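Long-range contacts in major capsid protein (Faustovirus, PDB 5J7O), which probably builds the protein capsid of this large double-stranded DNA virus from trimers of double jelly-roll subunits: residues P123-A128 with T136-A141; L152-Y157 with Q343-T348; E347-T352 with T365-Y370. All coordinates share one frame; numbering follows the deposited sequence.

In the fold
From the N terminus, interaction 1 comes first: the loop of residues 123-128 folds back on strand 138-142, closing a short loop that contains strand 131-133. The chain then turns into strand 149-158, which lies beside 138-142, so interactions 1 and 2 touch. Interaction 2 closes a far longer excursion of 185 residues by bringing in strand 341-351. That same strand passes directly into interaction 3, where a 12-residue connection returns as strand 364-375; the two contacts share Glu347 and Thr348. The three follow in series, none lying within another. Interactions 2 and 3 pair three adjacent strands of one mixed sheet, and interaction 1 lays a loop on the next strand, 138-142; all three touch a second subunit.

Interaction 1 (P123-A128 with T136-A141); sequences PAFIGA and TSVVSA
With chi1 at 55°, Ser140 places OG between its own backbone N and carbonyl carbon, where it meets the backbone of the loop 123-128; Val138 has CG1 between its N and carbonyl carbon (chi1 48°), which leaves CG2 anti to N and against Phe125. Ser140 OG accepts two successive amides: Gly127 N at 2.7 Å, the straighter of the two bonds, and Ile126 N at 3.0 Å. Serine suits this place because its short side chain offers one compact oxygen that can hold two neighbouring N-H groups of the loop. Gly127, having no side chain between itself and the strand, brings its CA to 3.2 Å from Ala141 O in a CH...O contact.

Two residues earlier on the same face of the strand, the branched Val138 fills the other half of the contact. Its CG2 meets Phe125 CD1 at 3.5 Å, obliquely to the ring, while CG1 lies 4.0 Å from Pro123 CD. The carbonyl O of Pro123 also lies against both methyls, 3.5 Å from Val138 CG2. Phe125 continues onto Gln131 of its own chain and Val257 of the second subunit, and Ile126 packs on Val262 of that subunit, so the loop is held between its own sheet and a neighbour. The two segments run roughly the same way, 25° apart, without pairing as strands: a loop folded over one face of strand 138-142, the second strand in from the edge of the mixed sheet, next to the edge strand 131-133.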
ATOM      1  N   PRO B 123       1.289 -10.801 -41.126  1.00 42.49           N
ATOM      2  CA  PRO B 123       2.729 -10.530 -41.211  1.00 42.99           C
ATOM      3  C   PRO B 123       3.370 -11.292 -42.361  1.00 44.56           C
ATOM      4  O   PRO B 123       2.802 -12.225 -42.930  1.00 45.19           O
ATOM      5  CB  PRO B 123       3.268 -11.009 -39.858  1.00 43.39           C
ATOM      6  CG  PRO B 123       2.073 -11.062 -38.958  1.00 43.98           C
ATOM      7  CD  PRO B 123       0.924 -11.428 -39.845  1.00 43.37           C
ATOM      8  N   ALA B 124       4.589 -10.875 -42.696  1.00 46.08           N
ATOM      9  CA  ALA B 124       5.319 -11.487 -43.794  1.00 46.18           C
ATOM     10  C   ALA B 124       5.734 -12.915 -43.437  1.00 45.10           C
ATOM     11  O   ALA B 124       5.565 -13.385 -42.307  1.00 44.30           O
ATOM     12  CB  ALA B 124       6.547 -10.651 -44.151  1.00 46.29           C
ATOM     13  N   PHE B 125       6.283 -13.609 -44.431  1.00 45.76           N
ATOM     14  CA  PHE B 125       6.769 -14.966 -44.228  1.00 44.57           C
ATOM     15  C   PHE B 125       7.992 -14.968 -43.318  1.00 43.96           C
ATOM     16  O   PHE B 125       8.812 -14.048 -43.340  1.00 46.00           O
ATOM     17  CB  PHE B 125       7.125 -15.613 -45.567  1.00 43.35           C
ATOM     18  CG  PHE B 125       5.957 -15.776 -46.497  1.00 42.15           C
ATOM     19  CD1 PHE B 125       4.771 -16.334 -46.053  1.00 43.24           C
ATOM     20  CD2 PHE B 125       6.048 -15.370 -47.818  1.00 42.53           C
ATOM     21  CE1 PHE B 125       3.696 -16.485 -46.910  1.00 45.18           C
ATOM     22  CE2 PHE B 125       4.977 -15.518 -48.680  1.00 44.36           C
ATOM     23  CZ  PHE B 125       3.799 -16.076 -48.225  1.00 44.89           C
ATOM     24  N   ILE B 126       8.111 -16.022 -42.512  1.00 42.46           N
ATOM     25  CA  ILE B 126       9.280 -16.205 -41.661  1.00 42.27           C
ATOM     26  C   ILE B 126      10.239 -17.172 -42.341  1.00 44.03           C
ATOM     27  O   ILE B 126      11.408 -16.846 -42.572  1.00 44.00           O
ATOM     28  CB  ILE B 126       8.889 -16.713 -40.261  1.00 42.10           C
ATOM     29  CG1 ILE B 126       8.082 -15.651 -39.514  1.00 40.68           C
ATOM     30  CG2 ILE B 126      10.130 -17.092 -39.470  1.00 41.69           C
ATOM     31  CD1 ILE B 126       7.675 -16.064 -38.116  1.00 40.05           C
ATOM     32  N   GLY B 127       9.750 -18.367 -42.665  1.00 44.47           N
ATOM     33  CA  GLY B 127      10.575 -19.343 -43.338  1.00 46.76           C
ATOM     34  C   GLY B 127      10.647 -19.117 -44.836  1.00 48.35           C
ATOM     35  O   GLY B 127       9.843 -18.400 -45.430  1.00 47.84           O
ATOM     36  N   ALA B 128      11.643 -19.749 -45.453  1.00 50.94           N
ATOM     37  CA  ALA B 128      11.851 -19.633 -46.888  1.00 52.16           C
ATOM     38  C   ALA B 128      11.120 -20.702 -47.690  1.00 54.89           C
ATOM     39  O   ALA B 128      11.093 -20.617 -48.921  1.00 55.58           O
ATOM     40  CB  ALA B 128      13.348 -19.697 -47.210  1.00 51.81           C
ATOM     41  N   THR B 136      -6.813 -15.900 -43.817  1.00 44.45           N
ATOM     42  CA  THR B 136      -6.942 -16.206 -42.401  1.00 44.90           C
ATOM     43  C   THR B 136      -5.654 -16.666 -41.731  1.00 44.06           C
ATOM     44  O   THR B 136      -5.641 -16.799 -40.501  1.00 44.64           O
ATOM     45  CB  THR B 136      -8.020 -17.282 -42.184  1.00 45.45           C
ATOM     46  OG1 THR B 136      -7.756 -18.407 -43.033  1.00 47.18           O
ATOM     47  CG2 THR B 136      -9.401 -16.726 -42.499  1.00 44.99           C
ATOM     48  N   SER B 137      -4.582 -16.912 -42.481  1.00 44.30           N
ATOM     49  CA  SER B 137      -3.320 -17.314 -41.872  1.00 43.81           C
ATOM     50  C   SER B 137      -2.191 -17.138 -42.876  1.00 42.78           C
ATOM     51  O   SER B 137      -2.404 -17.161 -44.091  1.00 43.29           O
ATOM     52  CB  SER B 137      -3.362 -18.764 -41.377  1.00 43.49           C
ATOM     53  OG  SER B 137      -3.353 -19.675 -42.464  1.00 44.71           O
ATOM     54  N   VAL B 138      -0.983 -16.961 -42.345  1.00 40.89           N
ATOM     55  CA  VAL B 138       0.239 -16.906 -43.139  1.00 39.46           C
ATOM     56  C   VAL B 138       1.162 -18.011 -42.638  1.00 37.14           C
ATOM     57  O   VAL B 138       1.473 -18.074 -41.442  1.00 37.35           O
ATOM     58  CB  VAL B 138       0.913 -15.525 -43.065  1.00 38.22           C
ATOM     59  CG1 VAL B 138       1.033 -15.044 -41.622  1.00 35.48           C
ATOM     60  CG2 VAL B 138       2.273 -15.561 -43.740  1.00 38.93           C
ATOM     61  N   VAL B 139       1.583 -18.890 -43.545  1.00 36.36           N
ATOM     62  CA  VAL B 139       2.335 -20.087 -43.191  1.00 37.92           C
ATOM     63  C   VAL B 139       3.630 -20.113 -43.989  1.00 39.52           C
ATOM     64  O   VAL B 139       3.624 -19.890 -45.205  1.00 41.16           O
ATOM     65  CB  VAL B 139       1.519 -21.370 -43.445  1.00 38.33           C
ATOM     66  CG1 VAL B 139       2.376 -22.606 -43.207  1.00 37.91           C
ATOM     67  CG2 VAL B 139       0.287 -21.401 -42.556  1.00 39.05           C
ATOM     68  N   SER B 140       4.740 -20.378 -43.300  1.00 37.96           N
ATOM     69  CA  SER B 140       6.032 -20.611 -43.927  1.00 36.01           C
ATOM     70  C   SER B 140       6.735 -21.719 -43.158  1.00 34.80           C
ATOM     71  O   SER B 140       6.248 -22.192 -42.127  1.00 34.56           O
ATOM     72  CB  SER B 140       6.887 -19.340 -43.961  1.00 35.60           C
ATOM     73  OG  SER B 140       7.048 -18.789 -42.664  1.00 36.22           O
ATOM     74  N   ALA B 141       7.897 -22.132 -43.657  1.00 34.72           N
ATOM     75  CA  ALA B 141       8.608 -23.243 -43.043  1.00 37.10           C
ATOM     76  C   ALA B 141      10.101 -23.129 -43.309  1.00 39.32           C
ATOM     77  O   ALA B 141      10.542 -22.428 -44.223  1.00 39.83           O
ATOM     78  CB  ALA B 141       8.083 -24.590 -43.551  1.00 37.56           C
TER

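Interaction 2 (L152-Y157 with Q343-T348); sequences LYTQSY and QTTVET
Thr345 and Thr154 meet through a hydroxyl placed by its torsion: with chi1 50°, Thr345 OG1 sits between its own N and carbonyl carbon and donates to Thr154 O at 2.6 Å. It approaches from above the carbonyl plane, 41° out of it, leaving the end of the C=O to Thr345 N at 2.8 Å; one oxygen is thus gripped twice by one residue. Beta-branched threonine favours strands, yet its hydroxyl can reach the neighbouring carbonyl. On the opposite face Gln155, extended beyond CG and long enough to reach, gives NE2 to Thr344 OG1 at 3.2 Å, the acceptor lying near the amide plane. Thr344 OG1 also makes a weak bond to Thr263 O of the second subunit. The strands form an antiparallel pair in the middle of the mixed sheet, with Leu152-Glu347, Thr154-Thr345 and Ser156-Gln343 as hydrogen-bonded pairs. Between them, on the face of Gln155, Tyr153 and Val346 point the same way, and CD2 of the ring meets Val346 CG2 at 3.7 Å. Leu152 lies alongside Glu347, its CD2 3.6 Å from OE2. A water donates to Glu347 OE2 at 2.9 Å and also bonds Thr154 OG1, while Glu347 OE1 turns to Tyr367.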
ATOM      1  N   LEU B 152       7.758 -25.223 -38.680  1.00 37.06           N
ATOM      2  CA  LEU B 152       6.606 -24.621 -39.340  1.00 38.11           C
ATOM      3  C   LEU B 152       6.166 -23.386 -38.563  1.00 36.82           C
ATOM      4  O   LEU B 152       5.847 -23.479 -37.373  1.00 36.50           O
ATOM      5  CB  LEU B 152       5.458 -25.624 -39.447  1.00 40.48           C
ATOM      6  CG  LEU B 152       4.257 -25.216 -40.300  1.00 42.55           C
ATOM      7  CD1 LEU B 152       4.600 -25.289 -41.780  1.00 41.79           C
ATOM      8  CD2 LEU B 152       3.050 -26.082 -39.976  1.00 44.41           C
ATOM      9  N   TYR B 153       6.140 -22.240 -39.239  1.00 35.92           N
ATOM     10  CA  TYR B 153       5.735 -20.972 -38.648  1.00 36.11           C
ATOM     11  C   TYR B 153       4.346 -20.605 -39.152  1.00 35.00           C
ATOM     12  O   TYR B 153       4.120 -20.537 -40.364  1.00 33.76           O
ATOM     13  CB  TYR B 153       6.725 -19.858 -38.997  1.00 35.07           C
ATOM     14  CG  TYR B 153       8.177 -20.182 -38.715  1.00 35.96           C
ATOM     15  CD1 TYR B 153       8.947 -20.869 -39.643  1.00 36.88           C
ATOM     16  CD2 TYR B 153       8.780 -19.784 -37.529  1.00 34.84           C
ATOM     17  CE1 TYR B 153      10.276 -21.162 -39.395  1.00 37.67           C
ATOM     18  CE2 TYR B 153      10.108 -20.070 -37.272  1.00 35.62           C
ATOM     19  CZ  TYR B 153      10.851 -20.758 -38.209  1.00 36.78           C
ATOM     20  OH  TYR B 153      12.173 -21.047 -37.957  1.00 35.95           O
ATOM     21  N   THR B 154       3.424 -20.355 -38.225  1.00 35.41           N
ATOM     22  CA  THR B 154       2.068 -19.948 -38.571  1.00 38.19           C
ATOM     23  C   THR B 154       1.683 -18.733 -37.744  1.00 36.34           C
ATOM     24  O   THR B 154       1.884 -18.715 -36.526  1.00 38.18           O
ATOM     25  CB  THR B 154       1.061 -21.081 -38.336  1.00 40.52           C
ATOM     26  OG1 THR B 154       1.533 -22.283 -38.955  1.00 44.02           O
ATOM     27  CG2 THR B 154      -0.297 -20.715 -38.924  1.00 41.88           C
ATOM     28  N   GLN B 155       1.135 -17.719 -38.409  1.00 35.56           N
ATOM     29  CA  GLN B 155       0.629 -16.526 -37.749  1.00 36.56           C
ATOM     30  C   GLN B 155      -0.782 -16.237 -38.241  1.00 39.46           C
ATOM     31  O   GLN B 155      -1.071 -16.369 -39.434  1.00 39.00           O
ATOM     32  CB  GLN B 155       1.536 -15.314 -37.996  1.00 32.57           C
ATOM     33  CG  GLN B 155       2.870 -15.385 -37.270  1.00 31.22           C
ATOM     34  CD  GLN B 155       3.721 -14.149 -37.489  1.00 31.80           C
ATOM     35  OE1 GLN B 155       4.195 -13.895 -38.596  1.00 31.88           O
ATOM     36  NE2 GLN B 155       3.917 -13.370 -36.430  1.00 31.35           N
ATOM     37  N   SER B 156      -1.655 -15.848 -37.317  1.00 41.25           N
ATOM     38  CA  SER B 156      -3.043 -15.560 -37.642  1.00 42.63           C
ATOM     39  C   SER B 156      -3.586 -14.557 -36.632  1.00 40.78           C
ATOM     40  O   SER B 156      -2.882 -14.119 -35.718  1.00 40.40           O
ATOM     41  CB  SER B 156      -3.883 -16.842 -37.663  1.00 41.37           C
ATOM     42  OG  SER B 156      -3.841 -17.502 -36.410  1.00 41.27           O
ATOM     43  N   TYR B 157      -4.852 -14.190 -36.810  1.00 39.12           N
ATOM     44  CA  TYR B 157      -5.543 -13.279 -35.911  1.00 38.22           C
ATOM     45  C   TYR B 157      -6.709 -13.997 -35.252  1.00 39.32           C
ATOM     46  O   TYR B 157      -7.458 -14.723 -35.914  1.00 42.37           O
ATOM     47  CB  TYR B 157      -6.047 -12.035 -36.649  1.00 37.34           C
ATOM     48  CG  TYR B 157      -4.944 -11.181 -37.226  1.00 36.73           C
ATOM     49  CD1 TYR B 157      -4.058 -10.505 -36.398  1.00 35.78           C
ATOM     50  CD2 TYR B 157      -4.794 -11.042 -38.599  1.00 35.78           C
ATOM     51  CE1 TYR B 157      -3.049  -9.720 -36.920  1.00 35.39           C
ATOM     52  CE2 TYR B 157      -3.790 -10.258 -39.131  1.00 36.08           C
ATOM     53  CZ  TYR B 157      -2.920  -9.600 -38.287  1.00 36.07           C
ATOM     54  OH  TYR B 157      -1.917  -8.819 -38.814  1.00 36.73           O
ATOM     55  N   GLN B 343      -1.790 -14.327 -33.270  1.00 41.92           N
ATOM     56  CA  GLN B 343      -1.330 -15.621 -32.783  1.00 44.70           C
ATOM     57  C   GLN B 343      -0.050 -16.003 -33.514  1.00 45.25           C
ATOM     58  O   GLN B 343      -0.049 -16.140 -34.741  1.00 49.20           O
ATOM     59  CB  GLN B 343      -2.407 -16.687 -32.983  1.00 47.37           C
ATOM     60  CG  GLN B 343      -1.967 -18.093 -32.610  1.00 50.81           C
ATOM     61  CD  GLN B 343      -3.085 -19.105 -32.747  1.00 53.73           C
ATOM     62  OE1 GLN B 343      -4.211 -18.760 -33.105  1.00 55.15           O
ATOM     63  NE2 GLN B 343      -2.782 -20.364 -32.459  1.00 55.60           N
ATOM     64  N   THR B 344       1.036 -16.169 -32.764  1.00 39.92           N
ATOM     65  CA  THR B 344       2.328 -16.577 -33.311  1.00 38.07           C
ATOM     66  C   THR B 344       2.604 -18.004 -32.853  1.00 34.30           C
ATOM     67  O   THR B 344       2.808 -18.249 -31.659  1.00 32.47           O
ATOM     68  CB  THR B 344       3.440 -15.632 -32.862  1.00 39.22           C
ATOM     69  OG1 THR B 344       3.254 -14.347 -33.468  1.00 39.06           O
ATOM     70  CG2 THR B 344       4.804 -16.184 -33.258  1.00 39.95           C
ATOM     71  N   THR B 345       2.615 -18.940 -33.799  1.00 36.70           N
ATOM     72  CA  THR B 345       2.795 -20.355 -33.501  1.00 38.48           C
ATOM     73  C   THR B 345       3.987 -20.907 -34.268  1.00 36.77           C
ATOM     74  O   THR B 345       4.097 -20.710 -35.484  1.00 37.21           O
ATOM     75  CB  THR B 345       1.539 -21.159 -33.847  1.00 42.77           C
ATOM     76  OG1 THR B 345       1.112 -20.837 -35.174  1.00 50.65           O
ATOM     77  CG2 THR B 345       0.428 -20.843 -32.874  1.00 39.24           C
ATOM     78  N   VAL B 346       4.871 -21.599 -33.554  1.00 34.77           N
ATOM     79  CA  VAL B 346       5.969 -22.350 -34.149  1.00 34.02           C
ATOM     80  C   VAL B 346       5.783 -23.815 -33.789  1.00 33.35           C
ATOM     81  O   VAL B 346       5.619 -24.153 -32.610  1.00 28.86           O
ATOM     82  CB  VAL B 346       7.342 -21.843 -33.670  1.00 34.39           C
ATOM     83  CG1 VAL B 346       8.450 -22.741 -34.204  1.00 34.81           C
ATOM     84  CG2 VAL B 346       7.564 -20.406 -34.108  1.00 34.66           C
ATOM     85  N   GLU B 347       5.793 -24.678 -34.801  1.00 34.09           N
ATOM     86  CA  GLU B 347       5.713 -26.118 -34.610  1.00 34.21           C
ATOM     87  C   GLU B 347       6.962 -26.761 -35.190  1.00 33.66           C
ATOM     88  O   GLU B 347       7.369 -26.437 -36.310  1.00 33.60           O
ATOM     89  CB  GLU B 347       4.463 -26.702 -35.273  1.00 34.79           C
ATOM     90  CG  GLU B 347       3.156 -26.203 -34.688  1.00 37.12           C
ATOM     91  CD  GLU B 347       1.964 -26.553 -35.556  1.00 39.42           C
ATOM     92  OE1 GLU B 347       1.232 -27.507 -35.220  1.00 39.24           O
ATOM     93  OE2 GLU B 347       1.767 -25.874 -36.586  1.00 40.90           O
ATOM     94  N   THR B 348       7.570 -27.662 -34.425  1.00 34.56           N
ATOM     95  CA  THR B 348       8.726 -28.424 -34.872  1.00 35.99           C
ATOM     96  C   THR B 348       8.343 -29.893 -34.965  1.00 36.59           C
ATOM     97  O   THR B 348       7.756 -30.447 -34.028  1.00 37.89           O
ATOM     98  CB  THR B 348       9.913 -28.243 -33.923  1.00 35.79           C
ATOM     99  OG1 THR B 348       9.547 -28.672 -32.607  1.00 36.16           O
ATOM    100  CG2 THR B 348      10.342 -26.783 -33.877  1.00 35.76           C
TER
HETATM  101  O   HOH W   1       3.173 -23.543 -37.471  1.00 30.74           O
HETATM  102  O   HOH W   2      -1.456 -18.888 -36.000  1.00 27.18           O

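Interaction 3 (E347-T352 with T365-Y370)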
ATOM      1  N   GLU B 347       5.793 -24.678 -34.801  1.00 34.09           N
ATOM      2  CA  GLU B 347       5.713 -26.118 -34.610  1.00 34.21           C
ATOM      3  C   GLU B 347       6.962 -26.761 -35.190  1.00 33.66           C
ATOM      4  O   GLU B 347       7.369 -26.437 -36.310  1.00 33.60           O
ATOM      5  CB  GLU B 347       4.463 -26.702 -35.273  1.00 34.79           C
ATOM      6  CG  GLU B 347       3.156 -26.203 -34.688  1.00 37.12           C
ATOM      7  CD  GLU B 347       1.964 -26.553 -35.556  1.00 39.42           C
ATOM      8  OE1 GLU B 347       1.232 -27.507 -35.220  1.00 39.24           O
ATOM      9  OE2 GLU B 347       1.767 -25.874 -36.586  1.00 40.90           O
ATOM     10  N   THR B 348       7.570 -27.662 -34.425  1.00 34.56           N
ATOM     11  CA  THR B 348       8.726 -28.424 -34.872  1.00 35.99           C
ATOM     12  C   THR B 348       8.343 -29.893 -34.965  1.00 36.59           C
ATOM     13  O   THR B 348       7.756 -30.447 -34.028  1.00 37.89           O
ATOM     14  CB  THR B 348       9.913 -28.243 -33.923  1.00 35.79           C
ATOM     15  OG1 THR B 348       9.547 -28.672 -32.607  1.00 36.16           O
ATOM     16  CG2 THR B 348      10.342 -26.783 -33.877  1.00 35.76           C
ATOM     17  N   LEU B 349       8.667 -30.517 -36.094  1.00 35.39           N
ATOM     18  CA  LEU B 349       8.382 -31.928 -36.335  1.00 36.12           C
ATOM     19  C   LEU B 349       9.705 -32.657 -36.526  1.00 36.14           C
ATOM     20  O   LEU B 349      10.408 -32.428 -37.516  1.00 36.33           O
ATOM     21  CB  LEU B 349       7.477 -32.115 -37.553  1.00 36.64           C
ATOM     22  CG  LEU B 349       5.983 -31.806 -37.407  1.00 36.89           C
ATOM     23  CD1 LEU B 349       5.715 -30.308 -37.450  1.00 33.89           C
ATOM     24  CD2 LEU B 349       5.188 -32.529 -38.485  1.00 38.47           C
ATOM     25  N   LEU B 350      10.040 -33.534 -35.583  1.00 36.57           N
ATOM     26  CA  LEU B 350      11.260 -34.334 -35.661  1.00 37.66           C
ATOM     27  C   LEU B 350      10.906 -35.683 -36.275  1.00 39.79           C
ATOM     28  O   LEU B 350      10.413 -36.582 -35.588  1.00 39.53           O
ATOM     29  CB  LEU B 350      11.894 -34.494 -34.284  1.00 36.17           C
ATOM     30  CG  LEU B 350      13.097 -35.438 -34.175  1.00 37.71           C
ATOM     31  CD1 LEU B 350      14.232 -34.985 -35.080  1.00 38.39           C
ATOM     32  CD2 LEU B 350      13.568 -35.544 -32.732  1.00 33.56           C
ATOM     33  N   THR B 351      11.139 -35.821 -37.575  1.00 42.55           N
ATOM     34  CA  THR B 351      11.032 -37.104 -38.249  1.00 46.90           C
ATOM     35  C   THR B 351      12.423 -37.686 -38.471  1.00 52.14           C
ATOM     36  O   THR B 351      13.434 -36.981 -38.417  1.00 54.09           O
ATOM     37  CB  THR B 351      10.296 -36.976 -39.588  1.00 45.88           C
ATOM     38  OG1 THR B 351      10.985 -36.046 -40.432  1.00 47.48           O
ATOM     39  CG2 THR B 351       8.865 -36.504 -39.373  1.00 44.92           C
ATOM     40  N   THR B 352      12.465 -38.998 -38.706  1.00 55.22           N
ATOM     41  CA  THR B 352      13.722 -39.704 -38.913  1.00 57.17           C
ATOM     42  C   THR B 352      13.785 -40.475 -40.221  1.00 58.60           C
ATOM     43  O   THR B 352      14.869 -40.940 -40.589  1.00 58.41           O
ATOM     44  CB  THR B 352      13.993 -40.684 -37.758  1.00 56.70           C
ATOM     45  OG1 THR B 352      13.195 -41.862 -37.932  1.00 57.54           O
ATOM     46  CG2 THR B 352      13.658 -40.048 -36.414  1.00 55.39           C
ATOM     47  N   THR B 365       8.819 -38.518 -34.474  1.00 42.47           N
ATOM     48  CA  THR B 365       9.180 -38.914 -33.118  1.00 41.09           C
ATOM     49  C   THR B 365       8.758 -37.889 -32.070  1.00 37.03           C
ATOM     50  O   THR B 365       8.147 -38.253 -31.059  1.00 33.72           O
ATOM     51  CB  THR B 365      10.693 -39.154 -33.030  1.00 44.24           C
ATOM     52  OG1 THR B 365      11.044 -40.296 -33.820  1.00 46.72           O
ATOM     53  CG2 THR B 365      11.118 -39.390 -31.588  1.00 44.95           C
ATOM     54  N   GLN B 366       9.071 -36.613 -32.288  1.00 38.80           N
ATOM     55  CA  GLN B 366       8.777 -35.558 -31.328  1.00 39.72           C
ATOM     56  C   GLN B 366       8.078 -34.399 -32.021  1.00 40.13           C
ATOM     57  O   GLN B 366       8.426 -34.034 -33.147  1.00 41.34           O
ATOM     58  CB  GLN B 366      10.053 -35.051 -30.644  1.00 40.14           C
ATOM     59  CG  GLN B 366      10.853 -36.125 -29.928  1.00 41.04           C
ATOM     60  CD  GLN B 366      12.146 -35.589 -29.348  1.00 43.47           C
ATOM     61  OE1 GLN B 366      12.245 -34.408 -29.012  1.00 44.33           O
ATOM     62  NE2 GLN B 366      13.149 -36.453 -29.237  1.00 43.53           N
ATOM     63  N   TYR B 367       7.096 -33.822 -31.334  1.00 40.77           N
ATOM     64  CA  TYR B 367       6.387 -32.640 -31.798  1.00 40.55           C
ATOM     65  C   TYR B 367       6.400 -31.594 -30.695  1.00 37.83           C
ATOM     66  O   TYR B 367       6.232 -31.921 -29.517  1.00 36.78           O
ATOM     67  CB  TYR B 367       4.939 -32.975 -32.201  1.00 42.54           C
ATOM     68  CG  TYR B 367       4.052 -31.765 -32.423  1.00 46.70           C
ATOM     69  CD1 TYR B 367       3.961 -31.163 -33.672  1.00 47.83           C
ATOM     70  CD2 TYR B 367       3.298 -31.232 -31.382  1.00 46.76           C
ATOM     71  CE1 TYR B 367       3.149 -30.060 -33.875  1.00 47.56           C
ATOM     72  CE2 TYR B 367       2.491 -30.130 -31.576  1.00 47.40           C
ATOM     73  CZ  TYR B 367       2.420 -29.547 -32.823  1.00 47.37           C
ATOM     74  OH  TYR B 367       1.607 -28.454 -33.015  1.00 46.56           O
ATOM     75  N   ASN B 368       6.605 -30.338 -31.083  1.00 36.87           N
ATOM     76  CA  ASN B 368       6.571 -29.217 -30.154  1.00 35.63           C
ATOM     77  C   ASN B 368       5.777 -28.081 -30.774  1.00 36.80           C
ATOM     78  O   ASN B 368       5.882 -27.825 -31.976  1.00 38.70           O
ATOM     79  CB  ASN B 368       7.981 -28.727 -29.797  1.00 34.67           C
ATOM     80  CG  ASN B 368       8.744 -29.714 -28.937  1.00 34.47           C
ATOM     81  OD1 ASN B 368       9.213 -30.745 -29.420  1.00 34.41           O
ATOM     82  ND2 ASN B 368       8.882 -29.397 -27.655  1.00 33.91           N
ATOM     83  N   ARG B 369       4.981 -27.403 -29.951  1.00 35.83           N
ATOM     84  CA  ARG B 369       4.250 -26.216 -30.372  1.00 36.51           C
ATOM     85  C   ARG B 369       4.543 -25.081 -29.403  1.00 36.50           C
ATOM     86  O   ARG B 369       4.521 -25.276 -28.185  1.00 35.48           O
ATOM     87  CB  ARG B 369       2.740 -26.474 -30.443  1.00 38.26           C
ATOM     88  CG  ARG B 369       1.923 -25.220 -30.724  1.00 38.42           C
ATOM     89  CD  ARG B 369       0.461 -25.536 -30.972  1.00 38.96           C
ATOM     90  NE  ARG B 369      -0.344 -24.319 -31.047  1.00 39.37           N
ATOM     91  CZ  ARG B 369      -1.607 -24.283 -31.459  1.00 38.58           C
ATOM     92  NH1 ARG B 369      -2.215 -25.397 -31.843  1.00 37.93           N
ATOM     93  NH2 ARG B 369      -2.261 -23.130 -31.492  1.00 37.43           N
ATOM     94  N   TYR B 370       4.824 -23.901 -29.951  1.00 36.24           N
ATOM     95  CA  TYR B 370       5.074 -22.698 -29.165  1.00 33.69           C
ATOM     96  C   TYR B 370       4.121 -21.622 -29.659  1.00 33.34           C
ATOM     97  O   TYR B 370       4.133 -21.284 -30.846  1.00 34.41           O
ATOM     98  CB  TYR B 370       6.528 -22.238 -29.302  1.00 31.54           C
ATOM     99  CG  TYR B 370       7.562 -23.304 -29.002  1.00 32.47           C
ATOM    100  CD1 TYR B 370       8.166 -23.381 -27.754  1.00 33.66           C
ATOM    101  CD2 TYR B 370       7.945 -24.223 -29.973  1.00 33.93           C
ATOM    102  CE1 TYR B 370       9.115 -24.349 -27.477  1.00 35.02           C
ATOM    103  CE2 TYR B 370       8.892 -25.195 -29.704  1.00 36.89           C
ATOM    104  CZ  TYR B 370       9.474 -25.253 -28.455  1.00 37.05           C
ATOM    105  OH  TYR B 370      10.418 -26.217 -28.187  1.00 39.03           O
TER
HETATM  106  O   HOH W   3       9.704 -31.298 -32.366  1.00 31.17           O
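Glu347 and Tyr367 make a direct polar side-chain contact: Tyr367 OH donates to Glu347 OE1, which lies at the ring edge, in its plane. The modelled separation of 2.4 Å is so short that its exact value is doubtful. Carboxylate and ring stand nearly perpendicular, 86° apart, and Tyr367 gets there because its CG is anti to the backbone N (chi1 168°), stretching the long phenol across to strand 347-351. A water on the other face bridges the strands, bonding Thr348 OG1 at 2.6 Å and lying within reach of Thr348 O and Asn368 OD1; Thr348 and Asn368 bring polar atoms to it there. Arg369 NE is hydrogen-bonded to Thr371 OG1, and the guanidinium makes a cation-pi contact with Tyr486 of the second subunit.

The backbone bonds are those of antiparallel strands, with Thr348 N to Asn368 O at 3.0 Å. Near residue 350 the regular pattern gives way to a classic beta bulge: Thr365 and Gln366 both face Leu350, whose O takes Thr365 N at 2.7 Å while its N gives to Gln366 O at 3.0 Å.

Van der Waals contacts flank these bonds. Leu350 CD2 lies along the Gln366 chain, touching CG and CD and coming 3.6 Å from NE2. The apolar contact is that of Leu349 CD1 with the edge of the Tyr367 ring, 4.3 Å from its CD1.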